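Local coordinates for penicillin-binding protein 1A (PDB 5CXW) that polymerises and cross-links mycobacterial peptidoglycan, its C-terminal transpeptidase domain, the part described here, being the one that binds penicillin, at residues P122-D126 with G127-T131; G139-N142 with I143-L147; G196-N199 with N200-L204. All coordinates share one frame; numbering follows the deposited sequence. Where two conformers were deposited one is given.

Contact 1. Residues P122-D126 with G127-T131; sequences PLTVD and GIKIT
Ile128 O is approached twice from strand 123-125, by one hydrogen bond and one weaker CA-H...O contact. Val125 N donates to Ile128 O at 2.9 Å, and Thr124 CA lies 3.3 Å from Ile128 O. Val125 O in turn receives Ile128 N at 3.0 Å, the donor standing well above the carbonyl plane, and this pair closes a type I' turn through Asp126 and Gly127, both with positive phi. Farther from the turn, Ile130 N reaches Leu123 O in a short bond of 2.7 Å that runs nearly along the C=O axis, while the return bond from Leu123 N to Ile130 O is weak. Leu123 and Ile130 lie side by side on the face they share with Val125 and Ile128. There Leu123 CD2 meets Ile130 CB at 3.9 Å, and Tyr156 of helix 152-161 packs against both Val125 and Ile130. The Ile130 side chain lies about 8 Å from the bound penicillin V and about 10 Å from the side chain of Ser97, the probable acyl-ester serine. Thr124 and Lys129 run alongside each other on the other face. Lys129 bends at chi4 (-36°), bringing NZ to a water that accepts its bond at 2.8 Å and is also hydrogen-bonded to Thr124 OG1. This beta hairpin with a two-residue turn thus has an apolar face laid on the helix and a polar face joined through water.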
loop_
_atom_site.group_PDB
_atom_site.type_symbol
_atom_site.label_atom_id
_atom_site.label_comp_id
_atom_site.label_asym_id
_atom_site.label_seq_id
_atom_site.Cartn_x
_atom_site.Cartn_y
_atom_site.Cartn_z
ATOM N N PRO A 122 22.945 -9.645 11.257
ATOM C CA PRO A 122 22.054 -9.267 12.337
ATOM C C PRO A 122 22.634 -8.126 13.184
ATOM O O PRO A 122 23.875 -7.994 13.297
ATOM C CB PRO A 122 21.923 -10.500 13.175
ATOM C CG PRO A 122 22.496 -11.644 12.386
ATOM C CD PRO A 122 23.313 -11.074 11.279
ATOM N N LEU A 123 21.738 -7.420 13.855
ATOM C CA LEU A 123 22.162 -6.380 14.800
ATOM C C LEU A 123 21.122 -6.125 15.827
ATOM O O LEU A 123 19.973 -6.485 15.657
ATOM C CB LEU A 123 22.565 -5.086 14.081
ATOM C CG LEU A 123 21.459 -4.209 13.442
ATOM C CD1 LEU A 123 21.979 -2.819 13.132
ATOM C CD2 LEU A 123 20.775 -4.866 12.227
ATOM N N THR A 124 21.528 -5.438 16.885
ATOM C CA THR A 124 20.629 -5.061 17.989
ATOM C C THR A 124 20.591 -3.545 18.042
ATOM O O THR A 124 21.658 -2.934 17.943
ATOM C CB THR A 124 21.096 -5.562 19.325
ATOM O OG1 THR A 124 21.154 -6.987 19.305
ATOM C CG2 THR A 124 20.115 -5.164 20.465
ATOM N N VAL A 125 19.369 -2.962 18.043
ATOM C CA VAL A 125 19.210 -1.517 18.036
ATOM C C VAL A 125 18.219 -1.141 19.099
ATOM O O VAL A 125 17.122 -1.643 19.093
ATOM C CB VAL A 125 18.769 -0.983 16.680
ATOM C CG1 VAL A 125 18.678 0.539 16.686
ATOM C CG2 VAL A 125 19.758 -1.450 15.571
ATOM N N ASP A 126 18.620 -0.253 20.001
ATOM C CA ASP A 126 17.798 0.125 21.153
ATOM C C ASP A 126 17.373 -1.068 21.983
ATOM O O ASP A 126 16.268 -1.106 22.579
ATOM C CB ASP A 126 16.562 0.974 20.727
ATOM C CG ASP A 126 16.924 2.294 20.053
ATOM O OD1 ASP A 126 18.070 2.635 19.783
ATOM O OD2 ASP A 126 16.029 3.098 19.727
ATOM N N GLY A 127 18.239 -2.053 22.065
ATOM C CA GLY A 127 17.960 -3.295 22.766
ATOM C C GLY A 127 17.097 -4.298 22.086
ATOM O O GLY A 127 16.840 -5.324 22.652
ATOM N N ILE A 128 16.677 -4.042 20.860
ATOM C CA ILE A 128 15.795 -4.924 20.125
ATOM C C ILE A 128 16.634 -5.656 19.091
ATOM O O ILE A 128 17.340 -5.022 18.262
ATOM C CB ILE A 128 14.706 -4.136 19.405
ATOM C CG1 ILE A 128 13.912 -3.271 20.433
ATOM C CG2 ILE A 128 13.797 -5.076 18.656
ATOM C CD1 ILE A 128 12.989 -2.276 19.824
ATOM N N LYS A 129 16.503 -6.982 19.093
ATOM C CA LYS A 129 17.211 -7.789 18.141
ATOM C C LYS A 129 16.584 -7.705 16.738
ATOM O O LYS A 129 15.455 -8.108 16.572
ATOM C CB LYS A 129 17.217 -9.245 18.619
ATOM C CG LYS A 129 18.094 -9.510 19.835
ATOM C CD LYS A 129 18.150 -11.038 20.067
ATOM C CE LYS A 129 18.504 -11.457 21.481
ATOM N NZ LYS A 129 19.504 -10.543 22.103
ATOM N N ILE A 130 17.357 -7.298 15.728
ATOM C CA ILE A 130 16.869 -7.178 14.357
ATOM C C ILE A 130 17.427 -8.359 13.568
ATOM O O ILE A 130 18.659 -8.578 13.490
ATOM C CB ILE A 130 17.273 -5.812 13.688
ATOM C CG1 ILE A 130 16.890 -4.642 14.598
ATOM C CG2 ILE A 130 16.624 -5.698 12.334
ATOM C CD1 ILE A 130 15.443 -4.608 15.047
ATOM N N THR A 131 16.538 -9.141 12.958
ATOM C CA THR A 131 16.964 -10.311 12.204
ATOM C C THR A 131 16.073 -10.422 10.963
ATOM O O THR A 131 14.976 -9.824 10.897
ATOM C CB THR A 131 16.846 -11.667 12.968
ATOM O OG1 THR A 131 15.497 -11.801 13.384
ATOM C CG2 THR A 131 17.637 -11.647 14.227
HETATM O O HOH W 1 21.191 -8.500 21.364
#

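Contact 2. Residues G139-N142 with I143-L147; sequences GTCN and IAEAL
Asn142 precedes helix 143-149, and its side chain turns back over the first helical turn. CB leaves the chain just before Ile143 N. With chi1 at 71°, CG lies between the backbone N and the carbonyl carbon, and from there Asn142 CG comes within 4.0 Å of Ala144 N. At the tip, Asn142 OD1 accepts a hydrogen bond from Glu145 N at 2.8 Å; the bond is nearly straight, 167° at the hydrogen, and the donor approaches almost end-on to the side-chain carbonyl. Asn142 OD1 also lies 3.3 Å from Ala144 CB and touches Glu145 CB. Meanwhile Asn142 O receives Ala146 N at 2.9 Å, in the carbonyl plane, as the first main-chain bond of the helix. One residue earlier, Cys141 SG rests 3.8 Å from Glu145 CG in the conformer given for that glutamate and also touches Ala146 CB, while its disulfide to Cys138 ties the strand to the preceding loop. In the same conformer the carboxylate of Glu145 ends up farther from 139-142 than its methylene groups do. Ile143 faces away from the strand, onto Leu104 of helix 100-109 and Leu158 of helix 152-161. The arrangement is a classic asparagine N-cap, here at a nearly perpendicular junction where strand 140-142 passes directly into a helix of the transpeptidase domain.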
loop_
_atom_site.group_PDB
_atom_site.type_symbol
_atom_site.label_atom_id
_atom_site.label_comp_id
_atom_site.label_asym_id
_atom_site.label_seq_id
_atom_site.Cartn_x
_atom_site.Cartn_y
_atom_site.Cartn_z
ATOM N N GLY A 139 25.157 -11.251 2.779
ATOM C CA GLY A 139 26.428 -10.653 3.187
ATOM C C GLY A 139 26.276 -9.132 3.136
ATOM O O GLY A 139 25.546 -8.589 3.949
ATOM N N THR A 140 26.931 -8.482 2.182
ATOM C CA THR A 140 26.751 -7.036 1.925
ATOM C C THR A 140 26.197 -6.953 0.498
ATOM O O THR A 140 26.727 -7.593 -0.394
ATOM C CB THR A 140 28.067 -6.267 2.057
ATOM O OG1 THR A 140 28.481 -6.305 3.414
ATOM C CG2 THR A 140 27.935 -4.819 1.704
ATOM N N CYS A 141 25.078 -6.257 0.304
ATOM C CA CYS A 141 24.446 -6.122 -1.053
ATOM C C CYS A 141 23.797 -4.767 -1.132
ATOM O O CYS A 141 23.600 -4.138 -0.119
ATOM C CB CYS A 141 23.409 -7.208 -1.369
ATOM S SG CYS A 141 21.971 -7.294 -0.296
ATOM N N ASN A 142 23.407 -4.376 -2.309
ATOM C CA ASN A 142 22.795 -3.082 -2.459
ATOM C C ASN A 142 21.366 -3.009 -1.940
ATOM O O ASN A 142 20.704 -4.025 -1.659
ATOM C CB ASN A 142 22.959 -2.503 -3.865
ATOM C CG ASN A 142 22.131 -3.224 -4.911
ATOM O OD1 ASN A 142 20.926 -3.475 -4.729
ATOM N ND2 ASN A 142 22.792 -3.605 -6.007
ATOM N N ILE A 143 20.934 -1.774 -1.752
ATOM C CA ILE A 143 19.592 -1.557 -1.200
ATOM C C ILE A 143 18.417 -1.958 -2.127
ATOM O O ILE A 143 17.313 -2.215 -1.639
ATOM C CB ILE A 143 19.431 -0.142 -0.653
ATOM C CG1 ILE A 143 19.564 0.932 -1.711
ATOM C CG2 ILE A 143 20.384 0.076 0.497
ATOM C CD1 ILE A 143 19.295 2.355 -1.155
ATOM N N ALA A 144 18.634 -2.060 -3.415
ATOM C CA ALA A 144 17.628 -2.643 -4.312
ATOM C C ALA A 144 17.468 -4.165 -4.097
ATOM O O ALA A 144 16.322 -4.674 -3.980
ATOM C CB ALA A 144 17.960 -2.372 -5.723
ATOM N N GLU A 145 18.594 -4.860 -3.999
ATOM C CA GLU A 145 18.601 -6.289 -3.715
ATOM C C GLU A 145 18.003 -6.550 -2.334
ATOM O O GLU A 145 17.217 -7.473 -2.163
ATOM C CB GLU A 145 20.013 -6.840 -3.862
ATOM C CG GLU A 145 20.190 -8.315 -3.523
ATOM C CD GLU A 145 19.836 -9.285 -4.623
ATOM O OE1 GLU A 145 19.934 -10.502 -4.358
ATOM O OE2 GLU A 145 19.503 -8.845 -5.735
ATOM N N ALA A 146 18.351 -5.718 -1.340
ATOM C CA ALA A 146 17.803 -5.904 0.006
ATOM C C ALA A 146 16.301 -5.627 0.046
ATOM O O ALA A 146 15.644 -6.190 0.878
ATOM C CB ALA A 146 18.540 -5.032 1.026
ATOM N N LEU A 147 15.783 -4.803 -0.861
ATOM C CA LEU A 147 14.337 -4.569 -0.882
ATOM C C LEU A 147 13.636 -5.841 -1.408
ATOM O O LEU A 147 12.630 -6.308 -0.843
ATOM C CB LEU A 147 13.943 -3.385 -1.753
ATOM C CG LEU A 147 12.449 -3.011 -1.713
ATOM C CD1 LEU A 147 12.025 -2.358 -0.363
ATOM C CD2 LEU A 147 12.157 -2.080 -2.860
#

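Contact 3. Residues G196-N199 with N200-L204; sequences GPPN and NGIVL
Asn200 opens a 3-10 turn directly behind Asn199, and its side chain packs on Tyr156 and Met159 of helix 152-161. Next, Gly201 N lies 3.1 Å from Asn199 OD1. In the conformer given for Asn199, a chi1 of 70° folds the amide back over the start of the turn; the resulting bond is bent, 139° at the hydrogen, with its donor above the plane of the side-chain carbonyl, and is doubtful because Asn199 was modelled in two conformers. Ile202 follows, and Ile202 N reaches Asn199 O at 3.2 Å in a straighter bond, 168° at the hydrogen. Ile202 CG2 lies 3.4 Å from Asn199 O. The extended CG1 arm of Ile202 instead carries CD1 onto the ring of Pro198, 3.9 Å from Pro198 CB and equally near CG, the two side chains crossing obliquely. Pro198 also packs on Tyr207, and Ile202 on Phe99. The main-chain bond thus starts the 3-10 turn, in the loop after helix 165-176, while the side-chain oxygen meets the preceding N-H in the pattern of an Asx turn, if that conformer holds; the apolar Pro198–Ile202 contact lies beside these polar groups.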
loop_
_atom_site.group_PDB
_atom_site.type_symbol
_atom_site.label_atom_id
_atom_site.label_comp_id
_atom_site.label_asym_id
_atom_site.label_seq_id
_atom_site.Cartn_x
_atom_site.Cartn_y
_atom_site.Cartn_z
ATOM N N GLY A 196 5.276 13.837 17.777
ATOM C CA GLY A 196 6.676 13.536 17.933
ATOM C C GLY A 196 7.205 12.494 16.952
ATOM O O GLY A 196 6.446 11.953 16.137
ATOM N N PRO A 197 8.524 12.244 16.987
ATOM C CA PRO A 197 9.097 11.361 16.001
ATOM C C PRO A 197 8.606 9.919 16.140
ATOM O O PRO A 197 8.207 9.476 17.236
ATOM C CB PRO A 197 10.589 11.453 16.268
ATOM C CG PRO A 197 10.717 11.865 17.661
ATOM C CD PRO A 197 9.559 12.794 17.877
ATOM N N PRO A 198 8.686 9.149 15.054
ATOM C CA PRO A 198 8.542 7.692 15.171
ATOM C C PRO A 198 9.769 7.074 15.790
ATOM O O PRO A 198 10.872 7.695 15.793
ATOM C CB PRO A 198 8.482 7.227 13.713
ATOM C CG PRO A 198 9.133 8.303 12.968
ATOM C CD PRO A 198 8.992 9.571 13.685
ATOM N N ASN A 199 9.625 5.869 16.325
ATOM C CA ASN A 199 10.800 5.130 16.695
ATOM C C ASN A 199 11.242 4.275 15.525
ATOM O O ASN A 199 10.598 4.259 14.455
ATOM C CB ASN A 199 10.608 4.358 18.005
ATOM C CG ASN A 199 9.674 3.201 17.889
ATOM O OD1 ASN A 199 9.393 2.714 16.801
ATOM N ND2 ASN A 199 9.183 2.733 19.046
ATOM N N ASN A 200 12.338 3.565 15.722
ATOM C CA ASN A 200 12.959 2.813 14.649
ATOM C C ASN A 200 12.094 1.766 14.010
ATOM O O ASN A 200 12.308 1.408 12.848
ATOM C CB ASN A 200 14.204 2.164 15.143
ATOM C CG ASN A 200 15.291 3.139 15.488
ATOM O OD1 ASN A 200 15.469 4.144 14.835
ATOM N ND2 ASN A 200 16.065 2.820 16.544
ATOM N N GLY A 201 11.088 1.273 14.693
ATOM C CA GLY A 201 10.197 0.273 14.105
ATOM C C GLY A 201 9.391 0.689 12.870
ATOM O O GLY A 201 8.808 -0.145 12.205
ATOM N N ILE A 202 9.379 1.990 12.610
ATOM C CA ILE A 202 8.674 2.528 11.460
ATOM C C ILE A 202 9.121 1.781 10.202
ATOM O O ILE A 202 8.287 1.539 9.333
ATOM C CB ILE A 202 8.848 4.032 11.325
ATOM C CG1 ILE A 202 7.944 4.544 10.166
ATOM C CG2 ILE A 202 10.327 4.456 11.083
ATOM C CD1 ILE A 202 7.767 6.025 10.097
ATOM N N VAL A 203 10.415 1.505 10.044
ATOM C CA VAL A 203 10.888 0.926 8.775
ATOM C C VAL A 203 10.391 -0.496 8.566
ATOM O O VAL A 203 10.348 -0.989 7.426
ATOM C CB VAL A 203 12.448 1.018 8.632
ATOM C CG1 VAL A 203 13.192 0.124 9.660
ATOM C CG2 VAL A 203 12.897 0.713 7.204
ATOM N N LEU A 204 10.047 -1.168 9.653
ATOM C CA LEU A 204 9.448 -2.475 9.600
ATOM C C LEU A 204 7.938 -2.449 9.718
ATOM O O LEU A 204 7.326 -3.478 10.076
ATOM C CB LEU A 204 10.088 -3.345 10.653
ATOM C CG LEU A 204 11.635 -3.458 10.549
ATOM C CD1 LEU A 204 12.189 -4.349 11.645
ATOM C CD2 LEU A 204 12.112 -3.901 9.200
#

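How the contacts relate
Contact 2 is the buried one, contact 3 is partly buried, and contact 1 is a surface hairpin. Contacts 2 and 3 share a plan: an asparagine just before a helical turn meets the turn's N-H groups with both its side-chain and main-chain oxygens, though the turn is alpha-helical in 139-147 and 3-10 in 196-204, where the side-chain bond is doubtful. Contact 1 instead relies on paired strands and a water. All three pack on helix 152-161. Contacts 1 and 3 touch directly, Asn200 ND2 packing at 3.2 Å from Asp126 OD2, whereas contact 2 stays about 8 Å from either between nearest atoms.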